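Local structure of transcriptional regulator (NtrC family) (Aquifex aeolicus, 3DZD) at residues I145-V155 with V168-R178; S70-I78 with T111-K122. The protein probably acts as a response regulator whose receiver domain controls an AAA+ ATPase that activates sigma54-dependent transcription, captured here in its inactive state. All coordinates share one frame; numbering follows the deposited sequence.

Interaction 1 of 2, residues I145-V155 with V168-R178; sequences IPKIAKSKAPV and VARLIHRYSGR
Ile-145 spreads its branches along the helix of residues 168-176: CD1 touches Val-168 CG1 at 3.7 Å and reaches Leu-171 CD1, while CG2 rests on Ile-172 CG1. With CG1 beside its backbone N (chi1 -74°) and the chain extended beyond it, the long branch runs toward Val-168 and leaves the short branch over one face of the Tyr-175 ring. Pro-146 lies alongside the same tyrosine and meets the ring at its edge, CB to CD2 3.8 Å. A turn further on, the small Ala-149 lets the backbones close in. Its CB sits 3.3 Å from Ile-172 O and packs on Tyr-175 CB, while Ala-149 O presses on Ser-176 CB at 2.9 Å. The poorly ordered Lys-150 curls its end toward the helix terminus and makes a weak hydrogen bond from NZ to Tyr-175 O, 3.3 Å.

Further out, Ser-176 holds the chain as it leaves the helix. Its OG, turned between backbone N and carbonyl carbon (chi1 85°), donates to a lone pair of His-173 O at 2.8 Å and accepts from Arg-178 N, closing an ST turn round Gly-177, whose positive phi suits glycine. The side chains of Lys-152 and Arg-178 cross at about a right angle; their like charges, 4.9 Å apart from Lys-152 NZ to Arg-178 NH2, share Asp-263 as salt-bridge partner, and Arg-178 NE binds Gly-224 O. Arg-265 hydrogen-bonds the carbonyls of Ile-148 and Ala-149, tying the end of the first helix to strand 265-270.

The helix axes cross at -59°, and Val-155 at the start of strand 155-158 backs Ile-172. Strand 155-158 followed by helix 165-176, with bound ADP about 7 Å from the side chain of Val-168, is the P-loop strand-loop-helix unit of an AAA+ ATPase.

Interaction 2 of 2, residues S70-I78 with T111-K122; sequences SPDSVVIVI and TIKHAFEEYSKK
Next to Tyr-119, which packs on Val-74, Ser-120 grips Phe-116 O twice: its N and OG, each 2.8 Å from that oxygen, approach from opposite faces of the carbonyl plane. Between the two segments the contact is mainly apolar. Val-74 turns CG2 onto Tyr-119 CB, 3.8 Å away, and onto Glu-118 CG, while CG1, anti to the backbone N (chi1 175°), lies 3.9 Å from Ala-115 O. With an alanine here both methyls would go, which would probably leave a gap beneath Glu-118 CG and Tyr-119 CB and weaken the hold of the strand on the helix around them. Ile-76 pushes CD1 against Ala-115 CB at 3.5 Å, with Thr-111 CG2 and Ile-112 CD1 beside it. Ahead of the strand, Asp-72 O lies near the plane of the Tyr-119 ring, at its edge by CD1. Outside the contact, Glu-118 OE1 forms a salt bridge with Lys-121 of the second subunit.

In this CheY-like receiver fold, the helical segment 111-119 runs nearly antiparallel to strand segment 74-78 (156°). Ala-115 also touches Val-47 of strand 47-51, Thr-111 touches strand 97-100, and helix 62-69 packs on Val-75 and Val-77.

How the interactions relate
Interaction 2 belongs to the receiver domain and interaction 1 to the ATPase domain; helix 105-119 of the former and helix 136-149 of the latter are consecutive in the chain. Their centres lie 32 Å apart and their nearest atoms about 14 Å, so neither touches the other. Each is partly buried, with an aliphatic centre and polar ends, but interaction 1 pairs two helices, whereas interaction 2 lays a helix over a strand of a parallel sheet. The polar groups of 145-155 with 168-178 are tied within their own chain, through Asp-263 and Arg-265; in 70-78 with 111-122, Glu-118 reaches across to the second subunit.

Interaction 1 of 2, residues I145-V155 with V168-R178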
# COMPACT_ATOMS: atom_id res chain seq x y z
N ILE A 145 11.85 7.58 -21.20
CA ILE A 145 11.00 6.83 -20.28
C ILE A 145 9.50 6.89 -20.59
O ILE A 145 8.83 5.86 -20.59
CB ILE A 145 11.22 7.30 -18.82
CG1 ILE A 145 12.56 6.80 -18.28
CG2 ILE A 145 10.11 6.81 -17.93
CD1 ILE A 145 12.78 7.18 -16.85
N PRO A 146 8.98 8.09 -20.85
CA PRO A 146 7.54 8.24 -21.12
C PRO A 146 7.12 7.61 -22.45
O PRO A 146 5.97 7.20 -22.61
CB PRO A 146 7.35 9.77 -21.17
CG PRO A 146 8.56 10.34 -20.52
CD PRO A 146 9.67 9.39 -20.82
N LYS A 147 8.05 7.55 -23.40
CA LYS A 147 7.79 6.92 -24.70
C LYS A 147 7.75 5.39 -24.60
O LYS A 147 6.97 4.74 -25.28
CB LYS A 147 8.87 7.34 -25.69
CG LYS A 147 8.95 8.83 -25.93
CD LYS A 147 10.06 9.16 -26.92
CE LYS A 147 9.98 10.61 -27.37
NZ LYS A 147 10.81 10.88 -28.58
N ILE A 148 8.62 4.85 -23.76
CA ILE A 148 8.72 3.41 -23.54
C ILE A 148 7.55 2.89 -22.72
O ILE A 148 7.08 1.77 -22.93
CB ILE A 148 10.00 3.10 -22.73
CG1 ILE A 148 11.25 3.34 -23.57
CG2 ILE A 148 10.02 1.68 -22.23
CD1 ILE A 148 12.50 2.90 -22.85
N ALA A 149 7.07 3.72 -21.80
CA ALA A 149 6.23 3.26 -20.69
C ALA A 149 4.83 2.77 -21.05
O ALA A 149 4.29 1.91 -20.37
CB ALA A 149 6.14 4.32 -19.62
N LYS A 150 4.24 3.34 -22.09
CA LYS A 150 2.85 3.01 -22.37
C LYS A 150 2.71 1.72 -23.17
O LYS A 150 1.61 1.29 -23.50
CB LYS A 150 2.12 4.18 -23.04
CG LYS A 150 1.79 5.31 -22.06
CD LYS A 150 0.63 6.16 -22.53
CE LYS A 150 0.15 7.12 -21.44
NZ LYS A 150 -0.36 6.41 -20.24
N SER A 151 3.85 1.09 -23.46
CA SER A 151 3.85 -0.21 -24.10
C SER A 151 3.74 -1.30 -23.05
O SER A 151 3.84 -1.04 -21.85
CB SER A 151 5.13 -0.39 -24.91
OG SER A 151 5.09 -1.62 -25.61
N LYS A 152 3.53 -2.54 -23.49
CA LYS A 152 3.60 -3.66 -22.57
C LYS A 152 4.84 -4.51 -22.81
O LYS A 152 5.09 -5.47 -22.09
CB LYS A 152 2.34 -4.52 -22.64
CG LYS A 152 2.13 -5.33 -21.36
CD LYS A 152 1.46 -6.67 -21.64
CE LYS A 152 1.20 -7.43 -20.35
NZ LYS A 152 0.74 -8.83 -20.58
N ALA A 153 5.62 -4.14 -23.83
CA ALA A 153 6.87 -4.82 -24.13
C ALA A 153 7.85 -4.69 -22.96
O ALA A 153 7.90 -3.64 -22.31
CB ALA A 153 7.48 -4.26 -25.41
N PRO A 154 8.61 -5.75 -22.67
CA PRO A 154 9.50 -5.68 -21.51
C PRO A 154 10.69 -4.74 -21.73
O PRO A 154 11.08 -4.46 -22.87
CB PRO A 154 9.98 -7.13 -21.35
CG PRO A 154 8.96 -7.96 -22.11
CD PRO A 154 8.59 -7.09 -23.26
N VAL A 155 11.25 -4.25 -20.64
CA VAL A 155 12.38 -3.34 -20.69
C VAL A 155 13.53 -3.90 -19.89
O VAL A 155 13.33 -4.35 -18.76
CB VAL A 155 12.00 -1.95 -20.12
CG1 VAL A 155 13.18 -1.00 -20.20
CG2 VAL A 155 10.82 -1.37 -20.88
N VAL A 168 14.24 4.17 -12.20
CA VAL A 168 13.79 4.25 -13.57
C VAL A 168 12.59 3.32 -13.78
O VAL A 168 11.61 3.69 -14.43
CB VAL A 168 14.91 3.89 -14.57
CG1 VAL A 168 14.37 3.93 -15.99
CG2 VAL A 168 16.08 4.84 -14.41
N ALA A 169 12.68 2.12 -13.20
CA ALA A 169 11.62 1.13 -13.27
C ALA A 169 10.29 1.63 -12.68
O ALA A 169 9.23 1.44 -13.27
CB ALA A 169 12.07 -0.17 -12.61
N ARG A 170 10.35 2.27 -11.51
CA ARG A 170 9.16 2.86 -10.91
C ARG A 170 8.59 3.99 -11.75
O ARG A 170 7.38 4.14 -11.88
CB ARG A 170 9.44 3.36 -9.49
CG ARG A 170 9.56 2.25 -8.47
CD ARG A 170 9.76 2.79 -7.06
NE ARG A 170 10.03 1.68 -6.14
CZ ARG A 170 9.08 0.89 -5.63
NH1 ARG A 170 7.80 1.09 -5.95
NH2 ARG A 170 9.41 -0.10 -4.81
N LEU A 171 9.49 4.80 -12.30
CA LEU A 171 9.07 5.87 -13.19
C LEU A 171 8.29 5.27 -14.34
O LEU A 171 7.19 5.73 -14.65
CB LEU A 171 10.27 6.66 -13.70
CG LEU A 171 10.93 7.55 -12.64
CD1 LEU A 171 12.13 8.30 -13.20
CD2 LEU A 171 9.91 8.52 -12.04
N ILE A 172 8.85 4.24 -14.96
CA ILE A 172 8.22 3.59 -16.11
C ILE A 172 6.83 3.08 -15.74
O ILE A 172 5.87 3.31 -16.46
CB ILE A 172 9.08 2.40 -16.64
CG1 ILE A 172 10.33 2.92 -17.36
CG2 ILE A 172 8.26 1.50 -17.55
CD1 ILE A 172 11.36 1.85 -17.63
N HIS A 173 6.73 2.38 -14.61
CA HIS A 173 5.45 1.89 -14.12
C HIS A 173 4.47 3.06 -13.97
O HIS A 173 3.38 3.06 -14.55
CB HIS A 173 5.62 1.16 -12.80
CG HIS A 173 4.33 0.78 -12.14
ND1 HIS A 173 3.49 -0.18 -12.65
CD2 HIS A 173 3.74 1.25 -11.01
CE1 HIS A 173 2.43 -0.29 -11.87
NE2 HIS A 173 2.55 0.56 -10.87
N ARG A 174 4.88 4.06 -13.19
CA ARG A 174 4.11 5.29 -13.01
C ARG A 174 3.53 5.84 -14.32
O ARG A 174 2.33 6.12 -14.39
CB ARG A 174 4.98 6.35 -12.36
CG ARG A 174 4.23 7.60 -11.94
CD ARG A 174 3.33 7.30 -10.75
NE ARG A 174 4.05 6.65 -9.66
CZ ARG A 174 4.61 7.29 -8.64
NH1 ARG A 174 4.53 8.61 -8.58
NH2 ARG A 174 5.25 6.62 -7.69
N TYR A 175 4.37 6.00 -15.33
CA TYR A 175 3.95 6.58 -16.61
C TYR A 175 3.13 5.62 -17.46
O TYR A 175 2.32 6.05 -18.28
CB TYR A 175 5.17 7.07 -17.41
CG TYR A 175 5.90 8.24 -16.78
CD1 TYR A 175 6.10 8.30 -15.41
CD2 TYR A 175 6.40 9.27 -17.56
CE1 TYR A 175 6.77 9.36 -14.83
CE2 TYR A 175 7.08 10.34 -16.99
CZ TYR A 175 7.26 10.38 -15.62
OH TYR A 175 7.93 11.43 -15.03
N SER A 176 3.35 4.32 -17.28
CA SER A 176 2.63 3.31 -18.05
C SER A 176 1.12 3.43 -17.82
O SER A 176 0.33 3.18 -18.72
CB SER A 176 3.10 1.89 -17.69
OG SER A 176 2.42 1.39 -16.54
N GLY A 177 0.75 3.80 -16.60
CA GLY A 177 -0.65 3.98 -16.27
C GLY A 177 -1.31 2.74 -15.68
O GLY A 177 -2.48 2.79 -15.28
N ARG A 178 -0.58 1.64 -15.64
CA ARG A 178 -1.12 0.38 -15.16
C ARG A 178 -1.55 0.49 -13.69
O ARG A 178 -0.84 1.08 -12.88
CB ARG A 178 -0.12 -0.76 -15.39
CG ARG A 178 0.08 -1.08 -16.88
CD ARG A 178 1.19 -2.07 -17.17
NE ARG A 178 0.87 -3.43 -16.74
CZ ARG A 178 0.20 -4.31 -17.47
NH1 ARG A 178 -0.24 -3.97 -18.67
NH2 ARG A 178 -0.04 -5.52 -17.00

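Interaction 2 of 2, residues S70-I78 with T111-K122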
# COMPACT_ATOMS: atom_id res chain seq x y z
N SER A 70 -18.86 16.93 -1.33
CA SER A 70 -18.52 15.79 -0.48
C SER A 70 -17.99 14.64 -1.34
O SER A 70 -18.57 13.55 -1.36
CB SER A 70 -19.74 15.34 0.32
OG SER A 70 -19.35 14.72 1.53
N PRO A 71 -16.86 14.88 -2.03
CA PRO A 71 -16.32 14.01 -3.09
C PRO A 71 -15.99 12.60 -2.60
O PRO A 71 -15.96 11.68 -3.41
CB PRO A 71 -15.02 14.72 -3.49
CG PRO A 71 -15.14 16.11 -2.95
CD PRO A 71 -15.95 15.99 -1.71
N ASP A 72 -15.75 12.45 -1.30
CA ASP A 72 -15.41 11.15 -0.74
C ASP A 72 -16.65 10.33 -0.38
O ASP A 72 -16.54 9.13 -0.12
CB ASP A 72 -14.51 11.32 0.48
CG ASP A 72 -13.14 11.88 0.12
OD1 ASP A 72 -12.41 11.24 -0.66
OD2 ASP A 72 -12.80 12.97 0.63
N SER A 73 -17.82 10.96 -0.35
CA SER A 73 -19.04 10.23 -0.05
C SER A 73 -19.33 9.18 -1.12
O SER A 73 -19.23 9.44 -2.32
CB SER A 73 -20.23 11.17 0.07
OG SER A 73 -20.20 11.86 1.30
N VAL A 74 -19.69 7.98 -0.66
CA VAL A 74 -20.12 6.90 -1.53
C VAL A 74 -21.64 6.92 -1.55
O VAL A 74 -22.28 6.94 -0.51
CB VAL A 74 -19.61 5.53 -1.00
CG1 VAL A 74 -20.16 4.38 -1.82
CG2 VAL A 74 -18.09 5.51 -0.97
N VAL A 75 -22.22 6.92 -2.75
CA VAL A 75 -23.65 7.09 -2.89
C VAL A 75 -24.37 5.82 -3.34
O VAL A 75 -23.95 5.14 -4.27
CB VAL A 75 -23.99 8.21 -3.89
CG1 VAL A 75 -25.50 8.42 -3.96
CG2 VAL A 75 -23.30 9.50 -3.48
N ILE A 76 -25.46 5.51 -2.65
CA ILE A 76 -26.36 4.45 -3.06
C ILE A 76 -27.70 5.08 -3.41
O ILE A 76 -28.28 5.78 -2.58
CB ILE A 76 -26.59 3.46 -1.92
CG1 ILE A 76 -25.24 2.92 -1.41
CG2 ILE A 76 -27.51 2.34 -2.37
CD1 ILE A 76 -25.31 2.37 0.02
N VAL A 77 -28.18 4.86 -4.62
CA VAL A 77 -29.48 5.41 -4.98
C VAL A 77 -30.60 4.40 -4.77
O VAL A 77 -30.40 3.19 -4.87
CB VAL A 77 -29.50 5.99 -6.42
CG1 VAL A 77 -28.66 7.25 -6.49
CG2 VAL A 77 -29.01 4.96 -7.42
N ILE A 78 -31.78 4.91 -4.44
CA ILE A 78 -32.96 4.08 -4.32
C ILE A 78 -33.88 4.43 -5.47
O ILE A 78 -34.26 5.59 -5.63
CB ILE A 78 -33.70 4.34 -3.00
CG1 ILE A 78 -32.88 3.78 -1.83
CG2 ILE A 78 -35.06 3.69 -3.02
CD1 ILE A 78 -33.51 4.03 -0.48
N THR A 111 -25.73 -4.10 1.05
CA THR A 111 -25.30 -2.99 0.20
C THR A 111 -24.58 -1.90 1.00
O THR A 111 -23.59 -1.34 0.54
CB THR A 111 -26.49 -2.38 -0.56
OG1 THR A 111 -27.10 -3.40 -1.35
CG2 THR A 111 -26.04 -1.27 -1.46
N ILE A 112 -25.10 -1.59 2.19
CA ILE A 112 -24.46 -0.64 3.08
C ILE A 112 -23.05 -1.09 3.43
O ILE A 112 -22.09 -0.32 3.37
CB ILE A 112 -25.26 -0.46 4.38
CG1 ILE A 112 -26.60 0.21 4.09
CG2 ILE A 112 -24.45 0.36 5.40
CD1 ILE A 112 -26.50 1.69 3.81
N LYS A 113 -22.92 -2.36 3.80
CA LYS A 113 -21.63 -2.92 4.15
C LYS A 113 -20.62 -2.67 3.05
O LYS A 113 -19.51 -2.21 3.31
CB LYS A 113 -21.76 -4.41 4.41
CG LYS A 113 -20.48 -5.03 4.93
CD LYS A 113 -20.50 -6.54 4.84
CE LYS A 113 -19.12 -7.10 5.12
NZ LYS A 113 -18.81 -8.34 4.35
N HIS A 114 -21.02 -2.99 1.81
CA HIS A 114 -20.13 -2.78 0.67
C HIS A 114 -19.88 -1.30 0.39
O HIS A 114 -18.78 -0.93 -0.02
CB HIS A 114 -20.65 -3.49 -0.59
CG HIS A 114 -20.75 -4.97 -0.44
ND1 HIS A 114 -21.69 -5.72 -1.10
CD2 HIS A 114 -20.03 -5.83 0.32
CE1 HIS A 114 -21.55 -6.99 -0.77
NE2 HIS A 114 -20.54 -7.09 0.09
N ALA A 115 -20.88 -0.45 0.61
CA ALA A 115 -20.66 0.99 0.50
C ALA A 115 -19.54 1.46 1.43
O ALA A 115 -18.69 2.26 1.04
CB ALA A 115 -21.94 1.76 0.76
N PHE A 116 -19.52 0.97 2.67
CA PHE A 116 -18.48 1.38 3.59
C PHE A 116 -17.12 0.83 3.21
O PHE A 116 -16.11 1.50 3.38
CB PHE A 116 -18.83 1.05 5.05
CG PHE A 116 -19.66 2.11 5.74
CD1 PHE A 116 -19.08 3.29 6.15
CD2 PHE A 116 -21.02 1.92 5.96
CE1 PHE A 116 -19.84 4.28 6.78
CE2 PHE A 116 -21.79 2.89 6.59
CZ PHE A 116 -21.21 4.07 7.00
N GLU A 117 -17.06 -0.39 2.70
CA GLU A 117 -15.75 -0.90 2.31
C GLU A 117 -15.27 -0.24 1.02
O GLU A 117 -14.09 -0.23 0.73
CB GLU A 117 -15.70 -2.43 2.27
CG GLU A 117 -16.66 -3.10 1.31
CD GLU A 117 -16.66 -4.62 1.46
OE1 GLU A 117 -17.20 -5.12 2.47
OE2 GLU A 117 -16.12 -5.31 0.57
N GLU A 118 -16.20 0.32 0.25
CA GLU A 118 -15.80 1.10 -0.91
C GLU A 118 -15.22 2.42 -0.42
O GLU A 118 -14.25 2.94 -0.97
CB GLU A 118 -17.01 1.36 -1.81
CG GLU A 118 -16.80 2.47 -2.82
CD GLU A 118 -15.98 2.01 -4.01
OE1 GLU A 118 -15.74 0.79 -4.12
OE2 GLU A 118 -15.61 2.87 -4.84
N TYR A 119 -15.83 2.97 0.63
CA TYR A 119 -15.35 4.19 1.23
C TYR A 119 -13.97 3.96 1.84
O TYR A 119 -13.06 4.76 1.66
CB TYR A 119 -16.32 4.67 2.30
CG TYR A 119 -15.70 5.66 3.24
CD1 TYR A 119 -15.42 6.95 2.83
CD2 TYR A 119 -15.37 5.29 4.54
CE1 TYR A 119 -14.84 7.86 3.69
CE2 TYR A 119 -14.80 6.19 5.41
CZ TYR A 119 -14.52 7.47 4.98
OH TYR A 119 -13.93 8.37 5.85
N SER A 120 -13.82 2.86 2.57
CA SER A 120 -12.58 2.54 3.25
C SER A 120 -11.46 2.15 2.29
O SER A 120 -10.31 2.05 2.71
CB SER A 120 -12.80 1.40 4.25
OG SER A 120 -13.89 1.67 5.11
N LYS A 121 -11.77 1.92 1.02
CA LYS A 121 -10.76 1.47 0.07
C LYS A 121 -10.26 2.59 -0.83
O LYS A 121 -10.72 2.73 -1.96
CB LYS A 121 -11.28 0.33 -0.81
CG LYS A 121 -11.60 -0.95 -0.06
CD LYS A 121 -10.60 -1.23 1.04
CE LYS A 121 -10.87 -2.57 1.69
NZ LYS A 121 -9.87 -2.88 2.76
N LYS A 122 -9.31 3.37 -0.33
CA LYS A 122 -8.67 4.37 -1.17
C LYS A 122 -7.17 4.12 -1.28
O LYS A 122 -6.54 3.62 -0.34
CB LYS A 122 -8.93 5.79 -0.65
CG LYS A 122 -8.30 6.87 -1.52
CD LYS A 122 -8.61 8.27 -1.04
CE LYS A 122 -7.91 9.30 -1.92
NZ LYS A 122 -8.22 10.70 -1.53